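Side-chain contacts in A197 (Sulfolobus turreted icosahedral virus, PDB 2C0N), which probably transfers sugar as a viral glycosyltransferase with the GT-A fold: residues Glu50-Asp55 and Phe127-Lys132; Glu62-Ile67 and Gly87-Lys92; Asp175-Leu180 and Leu188-Val193. All coordinates share one frame; numbering follows the deposited sequence.

Contact 1: residues Glu50-Asp55 and Phe127-Lys132; sequences EMKDYD and FLEKIK
Lys52 and Glu129 meet through their polar ends alone. Lys52 NZ lies 4.0 Å from Glu129 OE2, which makes a long salt bridge, beyond hydrogen-bonding range; Glu129 OE1 stands farther from the ammonium, at 5.5 Å from Lys52 NZ. The two chains approach at a slant, and together they bury just 41 Å². Their shapes differ. Glu129 runs extended beyond CG (chi2 -171°), carrying its carboxylate straight across toward the other segment, whereas Lys52 is kinked at each torsion beyond CB and brings NZ round only at its end.

The next shell explains where these groups stand. Lys52 is the second residue of a type I turn closed by Tyr54 N to Met51 O at 3.0 Å, with Met51 present as selenomethionine. This turn links helix 37-50 to strand 56-60. Glu129 lies just past helix 125-128, where Lys130 N bonds to Phe127 O at 3.1 Å. Leu128 packs on Leu45 and Phe48 of helix 37-50, and Glu129 touches Leu49, an apolar layer that probably helps to set the spacing of the two segments.

Arg125 is the main polar partner of Glu129: its NH1 forms a salt bridge with OE2, while its NE bonds to Tyr54 O. One guanidinium thus holds both segments. Asp53 OD2 and Tyr54 OH hydrogen-bond the backbone N atoms of His200 and His198 of the second subunit, in a C-terminal histidine run that is probably a purification tag.

With both partners exposed and OE2 already engaged by Arg125, Lys52 probably contributes a weak, solvent-screened attraction. The firmer connection between these parts of the GT-A domain runs through Arg125 and the apolar packing on helix 37-50.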
loop_
_atom_site.group_PDB
_atom_site.type_symbol
_atom_site.label_atom_id
_atom_site.label_comp_id
_atom_site.label_asym_id
_atom_site.label_seq_id
_atom_site.Cartn_x
_atom_site.Cartn_y
_atom_site.Cartn_z
ATOM N N GLU A 50 -3.219 14.619 -19.381
ATOM C CA GLU A 50 -1.902 14.614 -20.036
ATOM C C GLU A 50 -1.423 13.209 -20.409
ATOM O O GLU A 50 -0.603 13.063 -21.324
ATOM C CB GLU A 50 -0.852 15.331 -19.173
ATOM C CG GLU A 50 -1.179 16.805 -18.914
ATOM C CD GLU A 50 -1.218 17.647 -20.179
ATOM O OE1 GLU A 50 -0.233 18.375 -20.464
ATOM O OE2 GLU A 50 -2.229 17.584 -20.910
HETATM N N MSE A 51 -1.936 12.186 -19.731
HETATM C CA MSE A 51 -1.477 10.819 -19.942
HETATM C C MSE A 51 -2.317 10.075 -21.019
HETATM O O MSE A 51 -3.147 9.222 -20.722
HETATM C CB MSE A 51 -1.415 10.105 -18.596
HETATM C CG MSE A 51 -0.356 10.730 -17.645
HETATM SE SE MSE A 51 -0.632 10.319 -15.759
HETATM C CE MSE A 51 0.014 8.547 -15.847
ATOM N N LYS A 52 -2.012 10.390 -22.287
ATOM C CA LYS A 52 -2.860 10.051 -23.448
ATOM C C LYS A 52 -3.004 8.555 -23.741
ATOM O O LYS A 52 -3.891 8.150 -24.482
ATOM C CB LYS A 52 -2.351 10.751 -24.717
ATOM C CG LYS A 52 -2.096 12.258 -24.591
ATOM C CD LYS A 52 -3.198 12.977 -23.825
ATOM C CE LYS A 52 -3.415 14.401 -24.347
ATOM N NZ LYS A 52 -4.278 14.354 -25.576
ATOM N N ASP A 53 -2.159 7.723 -23.150
ATOM C CA ASP A 53 -2.321 6.283 -23.313
ATOM C C ASP A 53 -3.491 5.708 -22.551
ATOM O O ASP A 53 -3.948 4.585 -22.830
ATOM C CB ASP A 53 -1.019 5.598 -22.968
ATOM C CG ASP A 53 -0.039 5.765 -24.067
ATOM O OD1 ASP A 53 -0.458 5.441 -25.196
ATOM O OD2 ASP A 53 1.067 6.298 -23.842
ATOM N N TYR A 54 -4.034 6.508 -21.651
ATOM C CA TYR A 54 -5.118 6.030 -20.810
ATOM C C TYR A 54 -6.413 6.595 -21.336
ATOM O O TYR A 54 -6.488 7.770 -21.641
ATOM C CB TYR A 54 -4.852 6.383 -19.344
ATOM C CG TYR A 54 -3.590 5.686 -18.895
ATOM C CD1 TYR A 54 -2.374 6.314 -18.992
ATOM C CD2 TYR A 54 -3.606 4.370 -18.444
ATOM C CE1 TYR A 54 -1.193 5.665 -18.625
ATOM C CE2 TYR A 54 -2.426 3.710 -18.086
ATOM C CZ TYR A 54 -1.225 4.366 -18.170
ATOM O OH TYR A 54 -0.023 3.722 -17.838
ATOM N N ASP A 55 -7.409 5.720 -21.451
ATOM C CA ASP A 55 -8.691 6.013 -22.102
ATOM C C ASP A 55 -9.737 6.345 -21.062
ATOM O O ASP A 55 -10.745 6.974 -21.371
ATOM C CB ASP A 55 -9.226 4.777 -22.830
ATOM C CG ASP A 55 -8.274 4.238 -23.872
ATOM O OD1 ASP A 55 -7.777 5.027 -24.689
ATOM O OD2 ASP A 55 -8.044 3.014 -23.861
ATOM N N PHE A 127 -15.423 12.440 -22.587
ATOM C CA PHE A 127 -16.238 13.318 -21.756
ATOM C C PHE A 127 -15.398 14.358 -21.010
ATOM O O PHE A 127 -15.754 15.540 -20.953
ATOM C CB PHE A 127 -17.009 12.514 -20.721
ATOM C CG PHE A 127 -17.903 13.352 -19.883
ATOM C CD1 PHE A 127 -19.008 13.943 -20.443
ATOM C CD2 PHE A 127 -17.636 13.570 -18.530
ATOM C CE1 PHE A 127 -19.865 14.709 -19.683
ATOM C CE2 PHE A 127 -18.499 14.363 -17.774
ATOM C CZ PHE A 127 -19.595 14.933 -18.361
ATOM N N LEU A 128 -14.313 13.884 -20.397
ATOM C CA LEU A 128 -13.441 14.736 -19.590
ATOM C C LEU A 128 -12.694 15.769 -20.428
ATOM O O LEU A 128 -12.405 16.863 -19.963
ATOM C CB LEU A 128 -12.456 13.876 -18.815
ATOM C CG LEU A 128 -13.074 13.080 -17.671
ATOM C CD1 LEU A 128 -12.060 12.132 -17.079
ATOM C CD2 LEU A 128 -13.631 13.981 -16.593
ATOM N N GLU A 129 -12.437 15.454 -21.688
ATOM C CA GLU A 129 -11.761 16.422 -22.557
ATOM C C GLU A 129 -12.667 17.549 -23.002
ATOM O O GLU A 129 -12.200 18.541 -23.574
ATOM C CB GLU A 129 -11.172 15.695 -23.767
ATOM C CG GLU A 129 -9.963 14.908 -23.339
ATOM C CD GLU A 129 -9.195 14.327 -24.480
ATOM O OE1 GLU A 129 -9.796 14.140 -25.556
ATOM O OE2 GLU A 129 -7.997 14.056 -24.266
ATOM N N LYS A 130 -13.957 17.394 -22.757
ATOM C CA LYS A 130 -14.953 18.382 -23.184
ATOM C C LYS A 130 -15.404 19.270 -22.035
ATOM O O LYS A 130 -15.907 20.364 -22.262
ATOM C CB LYS A 130 -16.175 17.677 -23.751
ATOM C CG LYS A 130 -15.942 16.946 -25.062
ATOM C CD LYS A 130 -17.209 16.182 -25.465
ATOM C CE LYS A 130 -17.184 15.707 -26.919
ATOM N NZ LYS A 130 -18.566 15.534 -27.493
ATOM N N ILE A 131 -15.253 18.797 -20.801
ATOM C CA ILE A 131 -15.932 19.460 -19.687
ATOM C C ILE A 131 -15.200 20.748 -19.345
ATOM O O ILE A 131 -14.017 20.918 -19.646
ATOM C CB ILE A 131 -16.106 18.589 -18.437
ATOM C CG1 ILE A 131 -14.761 18.112 -17.926
ATOM C CG2 ILE A 131 -17.124 17.432 -18.734
ATOM C CD1 ILE A 131 -14.848 17.196 -16.724
ATOM N N LYS A 132 -15.928 21.656 -18.730
ATOM C CA LYS A 132 -15.305 22.886 -18.275
ATOM C C LYS A 132 -14.429 22.525 -17.078
ATOM O O LYS A 132 -14.841 21.710 -16.223
ATOM C CB LYS A 132 -16.374 23.953 -18.024
ATOM C CG LYS A 132 -16.866 24.562 -19.348
ATOM C CD LYS A 132 -17.577 25.881 -19.193
ATOM C CE LYS A 132 -17.727 26.595 -20.538
ATOM N NZ LYS A 132 -18.067 28.035 -20.392
#

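Contact 2: residues Glu62-Ile67 and Gly87-Lys92; sequences EDVVPI and GYYYLK
Lys92 NZ donates to Asp63 OD2 at 2.7 Å, a salt bridge formed by side chains that reach for each other from opposite directions. The ammonium comes to the anti side of the carboxylate oxygen and stands 31° out of its plane, with Lys92 CE also close to Asp63 OD2 at 3.2 Å. Asp63 CG sits between its own backbone N and carbonyl carbon (chi1 52°), which swings OD2 across to the lysine. The same NZ has a second acceptor, the backbone O of Phe173, and Phe173 is in turn backbone-bonded to Asp63. The ammonium is therefore gripped by the carboxylate and by Phe173 O, from strand 162-173, which pairs with strand 64-66.

Beneath this polar pair lies an apolar one. Val64 CG2 stands over the centre of the Tyr89 ring, 3.8 Å from the ring centroid and 7° off the normal, a CH-pi contact over the face; the other branch lies above the CD1 side of the same face, Val64 CG1 to Tyr89 CD1 being 3.8 Å. His172 adds an edge-to-face contact with the tyrosine ring, and Phe120 packs on both Val64 and Tyr89.

Backbone polar groups near the ring are satisfied by Ser98, whose OG accepts from Tyr89 N and donates to Gly87 O. Next to Asp63, Glu62 OE1 is paired with Arg14, and Asp63 O receives a weak bond from His172 ND1.

The acidic run ending at Asp63 follows strand 56-60, where GT-A enzymes commonly carry their metal- and nucleotide-binding DXD motif, so Asp63 may belong to such a site. No metal is seen bound to it; in this crystal the chemistry is that of a lysine ammonium shared between Asp63 OD2, on its anti side, and Phe173 O.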
loop_
_atom_site.group_PDB
_atom_site.type_symbol
_atom_site.label_atom_id
_atom_site.label_comp_id
_atom_site.label_asym_id
_atom_site.label_seq_id
_atom_site.Cartn_x
_atom_site.Cartn_y
_atom_site.Cartn_z
ATOM N N GLU A 62 -9.900 5.032 -1.323
ATOM C CA GLU A 62 -8.946 4.126 -0.679
ATOM C C GLU A 62 -9.622 3.093 0.254
ATOM O O GLU A 62 -9.019 2.092 0.627
ATOM C CB GLU A 62 -7.899 4.938 0.057
ATOM C CG GLU A 62 -6.841 4.134 0.804
ATOM C CD GLU A 62 -7.253 3.733 2.213
ATOM O OE1 GLU A 62 -8.142 4.414 2.786
ATOM O OE2 GLU A 62 -6.714 2.729 2.751
ATOM N N ASP A 63 -10.864 3.348 0.660
ATOM C CA ASP A 63 -11.602 2.364 1.456
ATOM C C ASP A 63 -12.614 1.541 0.650
ATOM O O ASP A 63 -13.450 0.865 1.217
ATOM C CB ASP A 63 -12.276 3.022 2.679
ATOM C CG ASP A 63 -13.113 4.223 2.344
ATOM O OD1 ASP A 63 -13.320 4.484 1.148
ATOM O OD2 ASP A 63 -13.556 4.931 3.331
ATOM N N VAL A 64 -12.526 1.602 -0.669
ATOM C CA VAL A 64 -13.408 0.834 -1.530
ATOM C C VAL A 64 -12.578 -0.226 -2.279
ATOM O O VAL A 64 -11.604 0.104 -2.941
ATOM C CB VAL A 64 -14.167 1.777 -2.503
ATOM C CG1 VAL A 64 -14.973 0.966 -3.520
ATOM C CG2 VAL A 64 -15.071 2.750 -1.738
ATOM N N VAL A 65 -12.952 -1.501 -2.134
ATOM C CA VAL A 65 -12.187 -2.606 -2.685
ATOM C C VAL A 65 -13.069 -3.441 -3.579
ATOM O O VAL A 65 -13.934 -4.170 -3.097
ATOM C CB VAL A 65 -11.579 -3.517 -1.582
ATOM C CG1 VAL A 65 -10.772 -4.651 -2.212
ATOM C CG2 VAL A 65 -10.695 -2.720 -0.684
ATOM N N PRO A 66 -12.877 -3.318 -4.899
ATOM C CA PRO A 66 -13.712 -4.069 -5.803
ATOM C C PRO A 66 -13.646 -5.562 -5.632
ATOM O O PRO A 66 -12.563 -6.146 -5.366
ATOM C CB PRO A 66 -13.225 -3.610 -7.184
ATOM C CG PRO A 66 -12.631 -2.253 -6.913
ATOM C CD PRO A 66 -11.974 -2.413 -5.631
ATOM N N ILE A 67 -14.812 -6.185 -5.770
ATOM C CA ILE A 67 -14.909 -7.631 -5.723
ATOM C C ILE A 67 -14.682 -8.185 -7.113
ATOM O O ILE A 67 -13.917 -9.137 -7.301
ATOM C CB ILE A 67 -16.288 -8.112 -5.323
ATOM C CG1 ILE A 67 -16.603 -7.695 -3.895
ATOM C CG2 ILE A 67 -16.327 -9.595 -5.482
ATOM C CD1 ILE A 67 -18.004 -8.167 -3.425
ATOM N N GLY A 87 -20.002 1.919 -10.079
ATOM C CA GLY A 87 -20.083 0.686 -9.324
ATOM C C GLY A 87 -20.754 0.847 -7.958
ATOM O O GLY A 87 -20.937 1.966 -7.405
ATOM N N TYR A 88 -21.077 -0.289 -7.383
ATOM C CA TYR A 88 -21.813 -0.328 -6.142
ATOM C C TYR A 88 -21.019 -0.711 -4.954
ATOM O O TYR A 88 -20.334 -1.720 -4.962
ATOM C CB TYR A 88 -22.943 -1.353 -6.251
ATOM C CG TYR A 88 -24.142 -0.872 -7.013
ATOM C CD1 TYR A 88 -25.195 -0.196 -6.359
ATOM C CD2 TYR A 88 -24.250 -1.100 -8.356
ATOM C CE1 TYR A 88 -26.293 0.246 -7.035
ATOM C CE2 TYR A 88 -25.373 -0.686 -9.056
ATOM C CZ TYR A 88 -26.387 -0.000 -8.397
ATOM O OH TYR A 88 -27.505 0.393 -9.072
ATOM N N TYR A 89 -21.156 0.095 -3.914
ATOM C CA TYR A 89 -20.806 -0.268 -2.551
ATOM C C TYR A 89 -21.807 0.412 -1.600
ATOM O O TYR A 89 -22.470 1.395 -1.957
ATOM C CB TYR A 89 -19.368 0.120 -2.252
ATOM C CG TYR A 89 -19.077 1.589 -2.418
ATOM C CD1 TYR A 89 -18.643 2.093 -3.633
ATOM C CD2 TYR A 89 -19.206 2.466 -1.348
ATOM C CE1 TYR A 89 -18.392 3.441 -3.797
ATOM C CE2 TYR A 89 -18.941 3.841 -1.512
ATOM C CZ TYR A 89 -18.527 4.292 -2.747
ATOM O OH TYR A 89 -18.268 5.610 -2.963
ATOM N N TYR A 90 -21.956 -0.163 -0.413
ATOM C CA TYR A 90 -22.846 0.385 0.601
ATOM C C TYR A 90 -22.147 1.500 1.355
ATOM O O TYR A 90 -21.028 1.331 1.853
ATOM C CB TYR A 90 -23.310 -0.684 1.600
ATOM C CG TYR A 90 -24.678 -0.349 2.101
ATOM C CD1 TYR A 90 -25.782 -0.683 1.340
ATOM C CD2 TYR A 90 -24.883 0.363 3.308
ATOM C CE1 TYR A 90 -27.062 -0.342 1.729
ATOM C CE2 TYR A 90 -26.203 0.710 3.715
ATOM C CZ TYR A 90 -27.274 0.328 2.912
ATOM O OH TYR A 90 -28.593 0.607 3.232
ATOM N N LEU A 91 -22.839 2.619 1.486
ATOM C CA LEU A 91 -22.264 3.805 2.123
ATOM C C LEU A 91 -22.070 3.614 3.622
ATOM O O LEU A 91 -22.918 3.019 4.322
ATOM C CB LEU A 91 -23.136 5.032 1.830
ATOM C CG LEU A 91 -23.326 5.459 0.356
ATOM C CD1 LEU A 91 -24.368 6.539 0.186
ATOM C CD2 LEU A 91 -22.011 5.942 -0.249
ATOM N N LYS A 92 -20.956 4.166 4.124
ATOM C CA LYS A 92 -20.636 4.160 5.558
ATOM C C LYS A 92 -21.476 5.168 6.330
ATOM O O LYS A 92 -21.473 5.163 7.568
ATOM C CB LYS A 92 -19.134 4.421 5.808
ATOM C CG LYS A 92 -18.276 3.159 5.712
ATOM C CD LYS A 92 -16.855 3.322 6.130
ATOM C CE LYS A 92 -16.040 4.166 5.249
ATOM N NZ LYS A 92 -14.616 4.127 5.659
#

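Contact 3: residues Asp175-Leu180 and Leu188-Val193; sequences DERLAL and LQNDHV
Leu178 and Leu188 form an antiparallel non-hydrogen-bonded pair with CA atoms 4.6 Å apart, and just beyond it Gln189 N donates to Arg177 O at 2.8 Å, nearly straight at 166° and in the carbonyl plane. The same carbonyl takes a CA-H...O contact from Leu188. The leucine side chains leave on the same face of the sheet and meet at a slant, Leu178 CD2 lying 4.0 Å from Leu188 CG.

Past the pair the contact becomes polar. Arg177 and Asn190 run side by side, pointing the same way, with guanidinium and amide planes almost perpendicular (84°). Asn190 OD1 is modelled against the aliphatic part of the arginine, but its 2.9 Å distance from Arg177 CD is doubtfully short. A water in the guanidinium plane joins the two more securely, accepting from Arg177 NH1 and donating to Asn190 OD1 at 2.8 Å.

Strands 178-180 and 186-188 form a hairpin added to strand 162-173 at the margin of the GT-A sheet, and the chain then leaves toward strand 193-195. There Val193 pairs antiparallel with a strand of the second subunit, carrying the sheet across the dimer interface. Arg177 NH1 also bonds to Met10 O of that subunit, and Asn190 O accepts from Arg34 of the second subunit.

The start of strand 178-180 is tied down by Asp175, whose OD1 takes both Arg177 N, from above the carboxylate plane, and Leu178 N at 2.7 Å, nearly along the C-O bond; the first of these closes an Asx turn. The arginine's other terminal nitrogen, NH2, is bridged to Glu176 OE1 at 3.3 Å and, in a long salt bridge, to Asp175 OD2.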
loop_
_atom_site.group_PDB
_atom_site.type_symbol
_atom_site.label_atom_id
_atom_site.label_comp_id
_atom_site.label_asym_id
_atom_site.label_seq_id
_atom_site.Cartn_x
_atom_site.Cartn_y
_atom_site.Cartn_z
ATOM N N ASP A 175 -12.567 -0.208 9.000
ATOM C CA ASP A 175 -11.194 -0.146 9.445
ATOM C C ASP A 175 -10.361 -0.932 8.454
ATOM O O ASP A 175 -10.766 -1.086 7.306
ATOM C CB ASP A 175 -11.061 -0.544 10.933
ATOM C CG ASP A 175 -11.344 -1.999 11.205
ATOM O OD1 ASP A 175 -11.557 -2.720 10.237
ATOM O OD2 ASP A 175 -11.323 -2.443 12.396
ATOM N N GLU A 176 -9.186 -1.399 8.865
ATOM C CA GLU A 176 -8.309 -2.103 7.950
ATOM C C GLU A 176 -8.806 -3.493 7.591
ATOM O O GLU A 176 -8.313 -4.071 6.622
ATOM C CB GLU A 176 -6.919 -2.200 8.551
ATOM C CG GLU A 176 -6.281 -0.873 8.781
ATOM C CD GLU A 176 -6.622 -0.187 10.096
ATOM O OE1 GLU A 176 -7.483 -0.629 10.877
ATOM O OE2 GLU A 176 -5.967 0.831 10.362
ATOM N N ARG A 177 -9.773 -4.018 8.356
ATOM C CA ARG A 177 -10.187 -5.425 8.243
ATOM C C ARG A 177 -11.689 -5.643 8.061
ATOM O O ARG A 177 -12.099 -6.632 7.408
ATOM C CB ARG A 177 -9.757 -6.199 9.513
ATOM C CG ARG A 177 -8.286 -6.361 9.669
ATOM C CD ARG A 177 -7.848 -6.657 11.159
ATOM N NE ARG A 177 -8.137 -5.472 11.904
ATOM C CZ ARG A 177 -7.371 -4.412 12.005
ATOM N NH1 ARG A 177 -6.111 -4.367 11.508
ATOM N NH2 ARG A 177 -7.853 -3.373 12.663
ATOM N N LEU A 178 -12.487 -4.779 8.688
ATOM C CA LEU A 178 -13.932 -4.916 8.666
ATOM C C LEU A 178 -14.539 -4.033 7.595
ATOM O O LEU A 178 -14.222 -2.846 7.501
ATOM C CB LEU A 178 -14.496 -4.535 10.014
ATOM C CG LEU A 178 -14.357 -5.556 11.129
ATOM C CD1 LEU A 178 -14.646 -4.939 12.483
ATOM C CD2 LEU A 178 -15.319 -6.785 10.906
ATOM N N ALA A 179 -15.432 -4.625 6.817
ATOM C CA ALA A 179 -16.083 -3.932 5.723
ATOM C C ALA A 179 -17.561 -4.241 5.607
ATOM O O ALA A 179 -18.070 -5.309 6.001
ATOM C CB ALA A 179 -15.418 -4.293 4.432
ATOM N N LEU A 180 -18.251 -3.270 5.035
ATOM C CA LEU A 180 -19.627 -3.459 4.576
ATOM C C LEU A 180 -19.598 -4.090 3.224
ATOM O O LEU A 180 -19.013 -3.559 2.301
ATOM C CB LEU A 180 -20.350 -2.120 4.470
ATOM C CG LEU A 180 -20.783 -1.474 5.771
ATOM C CD1 LEU A 180 -21.373 -0.115 5.429
ATOM C CD2 LEU A 180 -21.755 -2.395 6.493
ATOM N N LEU A 188 -15.050 -9.617 7.279
ATOM C CA LEU A 188 -13.724 -9.400 7.838
ATOM C C LEU A 188 -12.683 -10.017 6.893
ATOM O O LEU A 188 -12.779 -11.182 6.563
ATOM C CB LEU A 188 -13.683 -10.042 9.207
ATOM C CG LEU A 188 -12.617 -9.661 10.230
ATOM C CD1 LEU A 188 -13.023 -10.150 11.587
ATOM C CD2 LEU A 188 -11.379 -10.385 9.848
ATOM N N GLN A 189 -11.687 -9.234 6.508
ATOM C CA GLN A 189 -10.606 -9.675 5.664
ATOM C C GLN A 189 -9.307 -9.407 6.392
ATOM O O GLN A 189 -8.919 -8.263 6.542
ATOM C CB GLN A 189 -10.674 -8.916 4.324
ATOM C CG GLN A 189 -9.561 -9.259 3.373
ATOM C CD GLN A 189 -9.351 -10.723 3.182
ATOM O OE1 GLN A 189 -8.479 -11.346 3.830
ATOM N NE2 GLN A 189 -10.118 -11.305 2.266
ATOM N N ASN A 190 -8.622 -10.447 6.852
ATOM C CA ASN A 190 -7.401 -10.244 7.637
ATOM C C ASN A 190 -6.237 -11.060 7.112
ATOM O O ASN A 190 -5.337 -11.449 7.847
ATOM C CB ASN A 190 -7.647 -10.499 9.134
ATOM C CG ASN A 190 -6.578 -9.846 10.048
ATOM O OD1 ASN A 190 -6.146 -8.675 9.874
ATOM N ND2 ASN A 190 -6.161 -10.602 11.045
ATOM N N ASP A 191 -6.221 -11.276 5.809
ATOM C CA ASP A 191 -5.133 -12.000 5.177
ATOM C C ASP A 191 -3.907 -11.122 4.982
ATOM O O ASP A 191 -4.001 -9.891 4.865
ATOM C CB ASP A 191 -5.571 -12.501 3.809
ATOM C CG ASP A 191 -6.502 -13.687 3.882
ATOM O OD1 ASP A 191 -6.777 -14.204 4.997
ATOM O OD2 ASP A 191 -6.965 -14.124 2.796
ATOM N N HIS A 192 -2.753 -11.775 4.907
ATOM C CA HIS A 192 -1.499 -11.113 4.494
ATOM C C HIS A 192 -1.581 -10.857 3.020
ATOM O O HIS A 192 -2.399 -11.461 2.311
ATOM C CB HIS A 192 -0.307 -12.023 4.811
ATOM C CG HIS A 192 -0.333 -12.593 6.192
ATOM N ND1 HIS A 192 -0.462 -11.810 7.327
ATOM C CD2 HIS A 192 -0.313 -13.874 6.616
ATOM C CE1 HIS A 192 -0.486 -12.598 8.389
ATOM N NE2 HIS A 192 -0.388 -13.855 7.988
ATOM N N VAL A 193 -0.737 -9.960 2.541
ATOM C CA VAL A 193 -0.731 -9.558 1.140
ATOM C C VAL A 193 0.651 -9.794 0.580
ATOM O O VAL A 193 1.614 -9.279 1.111
ATOM C CB VAL A 193 -1.118 -8.099 0.984
ATOM C CG1 VAL A 193 -1.106 -7.699 -0.481
ATOM C CG2 VAL A 193 -2.509 -7.898 1.609
HETATM O O HOH W 1 -7.125 -6.638 6.087
HETATM O O HOH W 2 -4.766 -6.257 9.723
#

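Along the chain, contact 2 is nested within the loop that contact 1 closes, and contact 3 follows both. Contacts 2 and 3 are neighbours, their centres 13 Å apart, and share the large mixed sheet: strand 162-173 pairs with strands 64-66, 84-88 and 178-180, and Leu180 packs against the backbone of Tyr90 and Leu91. The centre of contact 1 lies 24 Å from that of contact 2 and 34 Å from that of contact 3, and the chain's centre falls between contacts 1 and 3. Both of these touch the second subunit, contact 1 its C-terminal tail, probably a tag, and contact 3 its strand and loops; contact 2 does not.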